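Local coordinates for polycyclic ketone monooxygenase (Myceliophthora thermophila, PDB 5MQ6), which uses FAD and NADPH to insert one oxygen atom beside the carbonyl of ketones, polycyclic ones especially, giving esters or lactones, at residues A[418-423]-A[595-600]; A[362-367]-A[386-391]. All blocks are in the same frame, centred on the assembly; numbering follows the deposited sequence.

Interaction 1: residues A[418-423]-A[595-600]. With NDP (NADPH dihydro-nicotinamide-adenine-dinucleotide phosphate), chain C.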
ATOM      1  N   ALA A 418       7.430  -5.145 -21.010  1.00 25.17           N
ATOM      2  CA  ALA A 418       6.065  -4.764 -20.690  1.00 25.68           C
ATOM      3  C   ALA A 418       5.576  -3.727 -21.670  1.00 28.15           C
ATOM      4  O   ALA A 418       6.325  -2.796 -22.008  1.00 29.62           O
ATOM      5  CB  ALA A 418       6.000  -4.238 -19.276  1.00 26.80           C
ATOM      6  N   TRP A 419       4.310  -3.901 -22.086  1.00 28.27           N
ATOM      7  CA  TRP A 419       3.653  -3.101 -23.088  1.00 29.19           C
ATOM      8  C   TRP A 419       2.389  -2.456 -22.539  1.00 33.48           C
ATOM      9  O   TRP A 419       1.279  -2.769 -22.937  1.00 34.88           O
ATOM     10  CB  TRP A 419       3.260  -3.977 -24.265  1.00 26.93           C
ATOM     11  CG  TRP A 419       4.418  -4.539 -24.932  1.00 27.35           C
ATOM     12  CD1 TRP A 419       4.933  -5.774 -24.715  1.00 30.44           C
ATOM     13  CD2 TRP A 419       5.269  -3.905 -25.895  1.00 27.97           C
ATOM     14  NE1 TRP A 419       6.047  -5.975 -25.485  1.00 31.47           N
ATOM     15  CE2 TRP A 419       6.303  -4.835 -26.210  1.00 27.85           C
ATOM     16  CE3 TRP A 419       5.253  -2.672 -26.535  1.00 29.08           C
ATOM     17  CZ2 TRP A 419       7.288  -4.592 -27.199  1.00 29.22           C
ATOM     18  CZ3 TRP A 419       6.269  -2.408 -27.508  1.00 35.47           C
ATOM     19  CH2 TRP A 419       7.267  -3.361 -27.821  1.00 29.70           C
ATOM     20  N   TYR A 420       2.585  -1.538 -21.645  1.00 27.55           N
ATOM     21  CA  TYR A 420       1.505  -0.744 -21.103  1.00 28.98           C
ATOM     22  C   TYR A 420       2.098   0.569 -20.622  1.00 27.61           C
ATOM     23  O   TYR A 420       3.268   0.600 -20.298  1.00 25.58           O
ATOM     24  CB  TYR A 420       0.822  -1.429 -19.906  1.00 25.27           C
ATOM     25  CG  TYR A 420       1.728  -2.040 -18.896  1.00 26.02           C
ATOM     26  CD1 TYR A 420       2.385  -1.275 -17.918  1.00 25.89           C
ATOM     27  CD2 TYR A 420       1.941  -3.400 -18.886  1.00 30.10           C
ATOM     28  CE1 TYR A 420       3.219  -1.871 -16.965  1.00 25.19           C
ATOM     29  CE2 TYR A 420       2.742  -4.005 -17.947  1.00 24.30           C
ATOM     30  CZ  TYR A 420       3.374  -3.233 -17.016  1.00 26.43           C
ATOM     31  OH  TYR A 420       4.195  -3.850 -16.197  1.00 27.06           O
ATOM     32  N   PRO A 421       1.277   1.628 -20.503  1.00 26.44           N
ATOM     33  CA  PRO A 421       1.796   2.878 -19.942  1.00 24.60           C
ATOM     34  C   PRO A 421       2.359   2.709 -18.511  1.00 24.94           C
ATOM     35  O   PRO A 421       1.862   1.902 -17.737  1.00 20.87           O
ATOM     36  CB  PRO A 421       0.573   3.762 -19.889  1.00 28.45           C
ATOM     37  CG  PRO A 421      -0.404   3.172 -20.837  1.00 27.44           C
ATOM     38  CD  PRO A 421      -0.134   1.712 -20.875  1.00 25.66           C
ATOM     39  N   THR A 422       3.399   3.457 -18.203  1.00 20.61           N
ATOM     40  CA  THR A 422       4.072   3.419 -16.924  1.00 24.10           C
ATOM     41  C   THR A 422       3.060   3.519 -15.751  1.00 25.11           C
ATOM     42  O   THR A 422       3.213   2.857 -14.744  1.00 28.88           O
ATOM     43  CB  THR A 422       5.093   4.588 -16.791  1.00 23.94           C
ATOM     44  OG1 THR A 422       6.008   4.638 -17.930  1.00 27.67           O
ATOM     45  CG2 THR A 422       5.906   4.430 -15.530  1.00 23.46           C
ATOM     46  N   TRP A 423       2.060   4.387 -15.885  1.00 26.93           N
ATOM     47  CA  TRP A 423       1.082   4.537 -14.836  1.00 23.81           C
ATOM     48  C   TRP A 423       0.136   3.323 -14.504  1.00 26.20           C
ATOM     49  O   TRP A 423      -0.549   3.409 -13.509  1.00 29.54           O
ATOM     50  CB  TRP A 423       0.278   5.799 -15.084  1.00 21.08           C
ATOM     51  CG  TRP A 423      -0.679   5.735 -16.249  1.00 22.62           C
ATOM     52  CD1 TRP A 423      -1.888   5.110 -16.278  1.00 25.33           C
ATOM     53  CD2 TRP A 423      -0.494   6.311 -17.552  1.00 26.14           C
ATOM     54  NE1 TRP A 423      -2.480   5.304 -17.484  1.00 25.74           N
ATOM     55  CE2 TRP A 423      -1.658   6.035 -18.290  1.00 24.60           C
ATOM     56  CE3 TRP A 423       0.518   7.089 -18.137  1.00 27.00           C
ATOM     57  CZ2 TRP A 423      -1.842   6.462 -19.607  1.00 24.74           C
ATOM     58  CZ3 TRP A 423       0.351   7.522 -19.472  1.00 26.92           C
ATOM     59  CH2 TRP A 423      -0.843   7.219 -20.185  1.00 25.93           C
ATOM     60  N   GLY A 595      -7.363   2.697 -20.444  1.00 37.07           N
ATOM     61  CA  GLY A 595      -6.606   1.848 -21.330  1.00 43.00           C
ATOM     62  C   GLY A 595      -5.689   0.885 -20.608  1.00 50.20           C
ATOM     63  O   GLY A 595      -5.011   0.121 -21.255  1.00 50.44           O
ATOM     64  N   CYS A 596      -5.663   0.904 -19.274  1.00 44.47           N
ATOM     65  CA  CYS A 596      -4.768   0.020 -18.541  1.00 42.07           C
ATOM     66  C   CYS A 596      -5.028  -1.493 -18.660  1.00 46.18           C
ATOM     67  O   CYS A 596      -6.165  -1.930 -18.516  1.00 41.94           O
ATOM     68  CB  CYS A 596      -4.719   0.437 -17.047  1.00 39.20           C
ATOM     69  SG  CYS A 596      -3.749   1.968 -16.886  1.00 33.61           S
ATOM     70  N   THR A 597      -3.950  -2.272 -18.912  1.00 56.35           N
ATOM     71  CA  THR A 597      -3.911  -3.692 -18.564  1.00 53.85           C
ATOM     72  C   THR A 597      -4.429  -3.808 -17.149  1.00 60.46           C
ATOM     73  O   THR A 597      -4.048  -2.964 -16.287  1.00 46.07           O
ATOM     74  CB  THR A 597      -2.517  -4.320 -18.322  1.00 52.11           C
ATOM     75  OG1 THR A 597      -1.548  -3.309 -18.042  1.00 51.82           O
ATOM     76  CG2 THR A 597      -2.155  -5.203 -19.374  1.00 47.89           C
ATOM     77  N   PRO A 598      -5.188  -4.904 -16.881  1.00 71.33           N
ATOM     78  CA  PRO A 598      -5.710  -5.156 -15.527  1.00 57.12           C
ATOM     79  C   PRO A 598      -4.581  -5.226 -14.500  1.00 53.71           C
ATOM     80  O   PRO A 598      -3.420  -5.540 -14.820  1.00 44.13           O
ATOM     81  CB  PRO A 598      -6.487  -6.484 -15.652  1.00 59.49           C
ATOM     82  CG  PRO A 598      -6.169  -7.055 -17.004  1.00 59.42           C
ATOM     83  CD  PRO A 598      -5.426  -6.037 -17.819  1.00 64.40           C
ATOM     84  N   GLY A 599      -4.929  -4.874 -13.272  1.00 65.71           N
ATOM     85  CA  GLY A 599      -3.983  -4.838 -12.162  1.00 69.23           C
ATOM     86  C   GLY A 599      -4.746  -4.274 -10.988  1.00 79.94           C
ATOM     87  O   GLY A 599      -5.927  -3.891 -11.149  1.00 59.15           O
ATOM     88  N   TYR A 600      -4.112  -4.183  -9.819  1.00 71.63           N
ATOM     89  CA  TYR A 600      -4.854  -3.643  -8.674  1.00 71.21           C
ATOM     90  C   TYR A 600      -5.412  -2.175  -8.892  1.00 66.99           C
ATOM     91  O   TYR A 600      -6.485  -1.837  -8.314  1.00 60.79           O
ATOM     92  CB  TYR A 600      -4.119  -3.880  -7.327  1.00 70.18           C
ATOM     93  CG  TYR A 600      -2.759  -3.263  -7.128  1.00 68.03           C
ATOM     94  CD1 TYR A 600      -2.622  -1.876  -6.985  1.00 89.81           C
ATOM     95  CD2 TYR A 600      -1.613  -4.058  -7.005  1.00 77.72           C
ATOM     96  CE1 TYR A 600      -1.384  -1.288  -6.774  1.00 93.82           C
ATOM     97  CE2 TYR A 600      -0.368  -3.479  -6.786  1.00 84.63           C
ATOM     98  CZ  TYR A 600      -0.269  -2.088  -6.674  1.00 77.96           C
ATOM     99  OH  TYR A 600       0.909  -1.486  -6.427  1.00 46.86           O
TER
HETATM  100  PA  NDP C 701       1.523  -7.746  -7.065  1.00 38.97           P
HETATM  101  O1A NDP C 701      -0.030  -7.835  -6.866  1.00 46.64           O
HETATM  102  O2A NDP C 701       2.221  -6.489  -7.519  1.00 41.90           O
HETATM  103  O5B NDP C 701       1.937  -9.004  -7.974  1.00 42.74           O
HETATM  104  C5B NDP C 701       1.256 -10.241  -7.945  1.00 42.33           C
HETATM  105  C4B NDP C 701       1.806 -10.978  -9.148  1.00 45.16           C
HETATM  106  O4B NDP C 701       1.167 -12.277  -9.266  1.00 50.70           O
HETATM  107  C3B NDP C 701       1.557 -10.200 -10.444  1.00 36.94           C
HETATM  108  O3B NDP C 701       2.781 -10.146 -11.202  1.00 34.30           O
HETATM  109  C2B NDP C 701       0.447 -11.026 -11.058  1.00 41.16           C
HETATM  110  O2B NDP C 701       0.335 -10.899 -12.505  1.00 40.59           O
HETATM  111  C1B NDP C 701       0.789 -12.426 -10.600  1.00 42.36           C
HETATM  112  N9A NDP C 701      -0.366 -13.315 -10.741  1.00 46.35           N
HETATM  113  C8A NDP C 701      -1.640 -13.143 -10.261  1.00 54.53           C
HETATM  114  N7A NDP C 701      -2.437 -14.164 -10.628  1.00 43.94           N
HETATM  115  C5A NDP C 701      -1.626 -14.973 -11.358  1.00 46.79           C
HETATM  116  C6A NDP C 701      -1.829 -16.221 -12.081  1.00 41.56           C
HETATM  117  N6A NDP C 701      -3.043 -16.759 -12.060  1.00 39.73           N
HETATM  118  N1A NDP C 701      -0.769 -16.758 -12.720  1.00 50.35           N
HETATM  119  C2A NDP C 701       0.479 -16.189 -12.745  1.00 51.54           C
HETATM  120  N3A NDP C 701       0.761 -15.031 -12.125  1.00 50.18           N
HETATM  121  C4A NDP C 701      -0.267 -14.418 -11.440  1.00 47.49           C
HETATM  122  O3  NDP C 701       2.262  -8.119  -5.701  1.00 38.10           O
HETATM  123  PN  NDP C 701       3.774  -7.783  -5.151  1.00 39.29           P
HETATM  124  O1N NDP C 701       3.851  -8.499  -3.765  1.00 42.33           O
HETATM  125  O2N NDP C 701       4.832  -8.153  -6.166  1.00 32.70           O
HETATM  126  O5D NDP C 701       3.804  -6.176  -4.955  1.00 35.58           O
HETATM  127  C5D NDP C 701       2.723  -5.559  -4.176  1.00 40.16           C
HETATM  128  C4D NDP C 701       3.067  -4.133  -3.787  1.00 37.14           C
HETATM  129  O4D NDP C 701       4.122  -4.112  -2.799  1.00 48.07           O
HETATM  130  C3D NDP C 701       3.738  -3.418  -4.962  1.00 42.79           C
HETATM  131  O3D NDP C 701       2.891  -3.135  -6.139  1.00 30.83           O
HETATM  132  C2D NDP C 701       4.496  -2.278  -4.248  1.00 48.84           C
HETATM  133  O2D NDP C 701       3.586  -1.199  -3.858  1.00 58.83           O
HETATM  134  C1D NDP C 701       5.117  -3.052  -3.086  1.00 51.37           C
HETATM  135  P2B NDP C 701      -0.641  -9.759 -13.123  1.00 42.95           P
HETATM  136  O1X NDP C 701      -1.938  -9.879 -12.311  1.00 44.94           O
HETATM  137  O2X NDP C 701      -0.943 -10.126 -14.560  1.00 47.17           O
HETATM  138  O3X NDP C 701       0.137  -8.436 -13.079  1.00 40.76           O

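Interaction 2: residues A[362-367]-A[386-391]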
ATOM      1  N   PHE A 362       3.814   9.228 -14.794  1.00 20.97           N
ATOM      2  CA  PHE A 362       3.130   8.701 -13.556  1.00 22.02           C
ATOM      3  C   PHE A 362       2.007   9.606 -13.015  1.00 19.48           C
ATOM      4  O   PHE A 362       1.048   9.142 -12.350  1.00 22.06           O
ATOM      5  CB  PHE A 362       4.121   8.324 -12.458  1.00 22.54           C
ATOM      6  CG  PHE A 362       3.621   7.273 -11.503  1.00 21.67           C
ATOM      7  CD1 PHE A 362       3.482   5.944 -11.914  1.00 28.19           C
ATOM      8  CD2 PHE A 362       3.333   7.604 -10.161  1.00 24.43           C
ATOM      9  CE1 PHE A 362       3.013   4.956 -11.013  1.00 31.66           C
ATOM     10  CE2 PHE A 362       2.850   6.652  -9.289  1.00 31.35           C
ATOM     11  CZ  PHE A 362       2.714   5.316  -9.706  1.00 33.38           C
ATOM     12  N   SER A 363       2.096  10.869 -13.326  1.00 18.60           N
ATOM     13  CA  SER A 363       1.071  11.861 -12.975  1.00 21.51           C
ATOM     14  C   SER A 363      -0.326  11.490 -13.533  1.00 19.94           C
ATOM     15  O   SER A 363      -1.373  11.952 -13.024  1.00 21.01           O
ATOM     16  CB  SER A 363       1.522  13.199 -13.597  1.00 22.86           C
ATOM     17  OG  SER A 363       1.568  13.062 -15.029  1.00 23.40           O
ATOM     18  N   ALA A 364      -0.355  10.632 -14.549  1.00 18.91           N
ATOM     19  CA  ALA A 364      -1.612  10.111 -15.069  1.00 20.89           C
ATOM     20  C   ALA A 364      -2.449   9.555 -13.945  1.00 20.68           C
ATOM     21  O   ALA A 364      -3.628   9.608 -13.980  1.00 22.74           O
ATOM     22  CB  ALA A 364      -1.361   8.988 -16.123  1.00 17.52           C
ATOM     23  N   VAL A 365      -1.821   8.913 -12.990  1.00 22.51           N
ATOM     24  CA  VAL A 365      -2.578   8.275 -11.928  1.00 22.60           C
ATOM     25  C   VAL A 365      -2.526   9.009 -10.625  1.00 23.48           C
ATOM     26  O   VAL A 365      -3.315   8.681  -9.777  1.00 22.85           O
ATOM     27  CB  VAL A 365      -2.267   6.813 -11.650  1.00 23.23           C
ATOM     28  CG1 VAL A 365      -2.882   5.947 -12.763  1.00 30.66           C
ATOM     29  CG2 VAL A 365      -0.768   6.583 -11.443  1.00 20.32           C
ATOM     30  N   ILE A 366      -1.581   9.925 -10.462  1.00 24.75           N
ATOM     31  CA  ILE A 366      -1.413  10.712  -9.231  1.00 27.05           C
ATOM     32  C   ILE A 366      -2.073  12.095  -9.263  1.00 26.87           C
ATOM     33  O   ILE A 366      -2.631  12.527  -8.254  1.00 28.80           O
ATOM     34  CB  ILE A 366       0.115  10.866  -8.957  1.00 27.84           C
ATOM     35  CG1 ILE A 366       0.693   9.525  -8.632  1.00 31.10           C
ATOM     36  CG2 ILE A 366       0.362  11.847  -7.882  1.00 31.23           C
ATOM     37  CD1 ILE A 366      -0.129   8.729  -7.677  1.00 31.98           C
ATOM     38  N   GLY A 367      -2.077  12.753 -10.421  1.00 21.49           N
ATOM     39  CA  GLY A 367      -2.533  14.141 -10.508  1.00 20.73           C
ATOM     40  C   GLY A 367      -1.349  14.984 -10.929  1.00 19.88           C
ATOM     41  O   GLY A 367      -0.208  14.562 -10.823  1.00 26.64           O
ATOM     42  N   GLY A 386      -4.131  11.784 -25.058  1.00 30.20           N
ATOM     43  CA  GLY A 386      -3.094  11.927 -26.031  1.00 25.88           C
ATOM     44  C   GLY A 386      -1.874  12.527 -25.429  1.00 26.33           C
ATOM     45  O   GLY A 386      -0.776  12.001 -25.637  1.00 26.30           O
ATOM     46  N   ARG A 387      -2.072  13.584 -24.631  1.00 26.88           N
ATOM     47  CA  ARG A 387      -0.975  14.268 -23.943  1.00 26.73           C
ATOM     48  C   ARG A 387      -0.159  13.293 -23.036  1.00 26.66           C
ATOM     49  O   ARG A 387       1.095  13.216 -23.094  1.00 22.52           O
ATOM     50  CB  ARG A 387      -1.437  15.522 -23.159  1.00 29.37           C
ATOM     51  CG  ARG A 387      -0.254  16.354 -22.602  1.00 27.68           C
ATOM     52  CD  ARG A 387      -0.677  17.484 -21.661  1.00 29.82           C
ATOM     53  NE  ARG A 387      -1.297  17.002 -20.412  1.00 32.37           N
ATOM     54  CZ  ARG A 387      -0.660  16.360 -19.437  1.00 32.38           C
ATOM     55  NH1 ARG A 387       0.642  16.095 -19.539  1.00 32.10           N
ATOM     56  NH2 ARG A 387      -1.314  15.964 -18.337  1.00 33.95           N
ATOM     57  N   LEU A 388      -0.865  12.533 -22.220  1.00 28.95           N
ATOM     58  CA  LEU A 388      -0.229  11.602 -21.283  1.00 27.62           C
ATOM     59  C   LEU A 388       0.491  10.479 -22.011  1.00 26.71           C
ATOM     60  O   LEU A 388       1.602  10.148 -21.645  1.00 25.51           O
ATOM     61  CB  LEU A 388      -1.234  11.001 -20.323  1.00 28.04           C
ATOM     62  CG  LEU A 388      -1.806  11.999 -19.326  1.00 26.36           C
ATOM     63  CD1 LEU A 388      -2.930  11.304 -18.636  1.00 26.78           C
ATOM     64  CD2 LEU A 388      -0.756  12.425 -18.309  1.00 26.06           C
ATOM     65  N   TYR A 389      -0.136   9.893 -23.024  1.00 29.23           N
ATOM     66  CA  TYR A 389       0.541   8.875 -23.854  1.00 26.92           C
ATOM     67  C   TYR A 389       1.867   9.395 -24.500  1.00 28.82           C
ATOM     68  O   TYR A 389       2.912   8.683 -24.509  1.00 26.53           O
ATOM     69  CB  TYR A 389      -0.438   8.296 -24.896  1.00 29.14           C
ATOM     70  CG  TYR A 389      -1.252   7.172 -24.319  1.00 29.12           C
ATOM     71  CD1 TYR A 389      -2.409   7.408 -23.610  1.00 34.17           C
ATOM     72  CD2 TYR A 389      -0.862   5.871 -24.468  1.00 33.05           C
ATOM     73  CE1 TYR A 389      -3.147   6.366 -23.042  1.00 34.11           C
ATOM     74  CE2 TYR A 389      -1.576   4.837 -23.898  1.00 32.49           C
ATOM     75  CZ  TYR A 389      -2.727   5.098 -23.197  1.00 35.17           C
ATOM     76  OH  TYR A 389      -3.441   4.059 -22.626  1.00 40.18           O
ATOM     77  N   LYS A 390       1.829  10.622 -25.003  1.00 26.39           N
ATOM     78  CA  LYS A 390       3.025  11.258 -25.559  1.00 28.38           C
ATOM     79  C   LYS A 390       4.022  11.544 -24.486  1.00 27.16           C
ATOM     80  O   LYS A 390       5.185  11.333 -24.704  1.00 27.77           O
ATOM     81  CB  LYS A 390       2.740  12.578 -26.271  1.00 35.27           C
ATOM     82  CG  LYS A 390       1.988  12.491 -27.601  1.00 42.26           C
ATOM     83  CD  LYS A 390       2.256  13.752 -28.472  1.00 50.19           C
ATOM     84  CE  LYS A 390       1.020  14.604 -28.807  1.00 55.30           C
ATOM     85  NZ  LYS A 390       0.509  14.358 -30.188  1.00 59.33           N
ATOM     86  N   LEU A 391       3.588  12.024 -23.326  1.00 25.45           N
ATOM     87  CA  LEU A 391       4.515  12.196 -22.229  1.00 25.32           C
ATOM     88  C   LEU A 391       5.263  10.922 -21.789  1.00 23.60           C
ATOM     89  O   LEU A 391       6.479  10.930 -21.492  1.00 24.46           O
ATOM     90  CB  LEU A 391       3.756  12.786 -21.043  1.00 29.49           C
ATOM     91  CG  LEU A 391       4.558  13.242 -19.841  1.00 30.86           C
ATOM     92  CD1 LEU A 391       5.594  14.316 -20.233  1.00 29.47           C
ATOM     93  CD2 LEU A 391       3.527  13.712 -18.777  1.00 31.75           C
TER
HETATM   94  O   HOH W   1       0.776  15.318 -16.602  1.00 30.48           O

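Interaction 1: residues A[418-423]-A[595-600]
Cys596 turns its sulfur to the pyrrole end of the Trp423 indole: SG lies 3.6 Å from Trp423 NE1 and 3.7 Å from Trp423 CD1. The approach is oblique, 62° off the normal of the five-membered ring, a sulfur-aromatic contact. The indole N-H is directed to the carbonyl of Ser592, and the sulfur packs beside it. With chi1 at 71°, CG of Trp423 sits between the backbone N and carbonyl carbon, and the indole folds back over its own segment, where CB of Pro421 lies 3.4 Å above one face. The same sulfur forms the disulfide with Cys424, which joins the loop after helix 410-416 covalently to the loop after helix 573-585, next to the NADPH site. One residue on, Thr597 sets OG1 against the root of the Tyr420 side chain, 3.6 Å from CB of Tyr420 and obliquely to its ring; this buried hydroxyl finds no polar partner, whereas the Tyr420 hydroxyl bonds the carbonyl of Pro302. Farther along, Tyr600 meets NADPH edge-on: its OH hydrogen-bonds the ribose O3D of the cofactor at 2.6 Å, with O3D in the plane of the phenol ring.

Interaction 2: residues A[362-367]-A[386-391]
Leu388 points its CB from helix 378-406 at the short helix 363-366; both its methyls rest on Ala364, and CD2 also reaches Ser363. Chi1 of -69° sets CG opposite the carbonyl carbon and beside the backbone N, which carries the fork across to Ala364. From there CD1 reaches CB of Ala364 at 3.8 Å, while CD2 lies 4.1 Å from that same CB and 4.1 Å from OG of Ser363. An alanine in place of Leu388 would probably open a gap beside the Ala364 methyl and remove most of the apolar link between the helices. Leu391, one turn on, adds a looser touch, its CD2 4.3 Å from OG of Ser363. That hydroxyl bonds the carbonyl of Pro360 and accepts a hydrogen bond from a water at 2.9 Å; the water in turn accepts from NH2 of Arg387 at 2.8 Å, in the plane of the guanidinium, so a polar bridge runs alongside the leucine. Carbonyls of helix 363-366 receive the Trp589 indole N-H, at Ser363, and bond the Ser592 hydroxyl, at Ala364; these bonds tie the short helix, packed on helix 378-406, to the loop after helix 573-585 as well.

Coming from the N terminus, the first of these segments the chain reaches is 362-367; 19 residues later the chain meets it again with helix 378-406, closing the short loop of interaction 2. It then runs through helix 410-416 into 418-423, where interaction 1 opens; that contact closes only when the loop at 595-600 comes back, after 171 intervening residues that include both helix and strand. The two are in series, neither nested nor crossed, with centres 12 Å apart. Trp423 couples them in space: its CD2 packs on CB of Ala364, and its ring meets Tyr389 edge-to-face. Together they connect the paired helices to the loops that border the NADPH site.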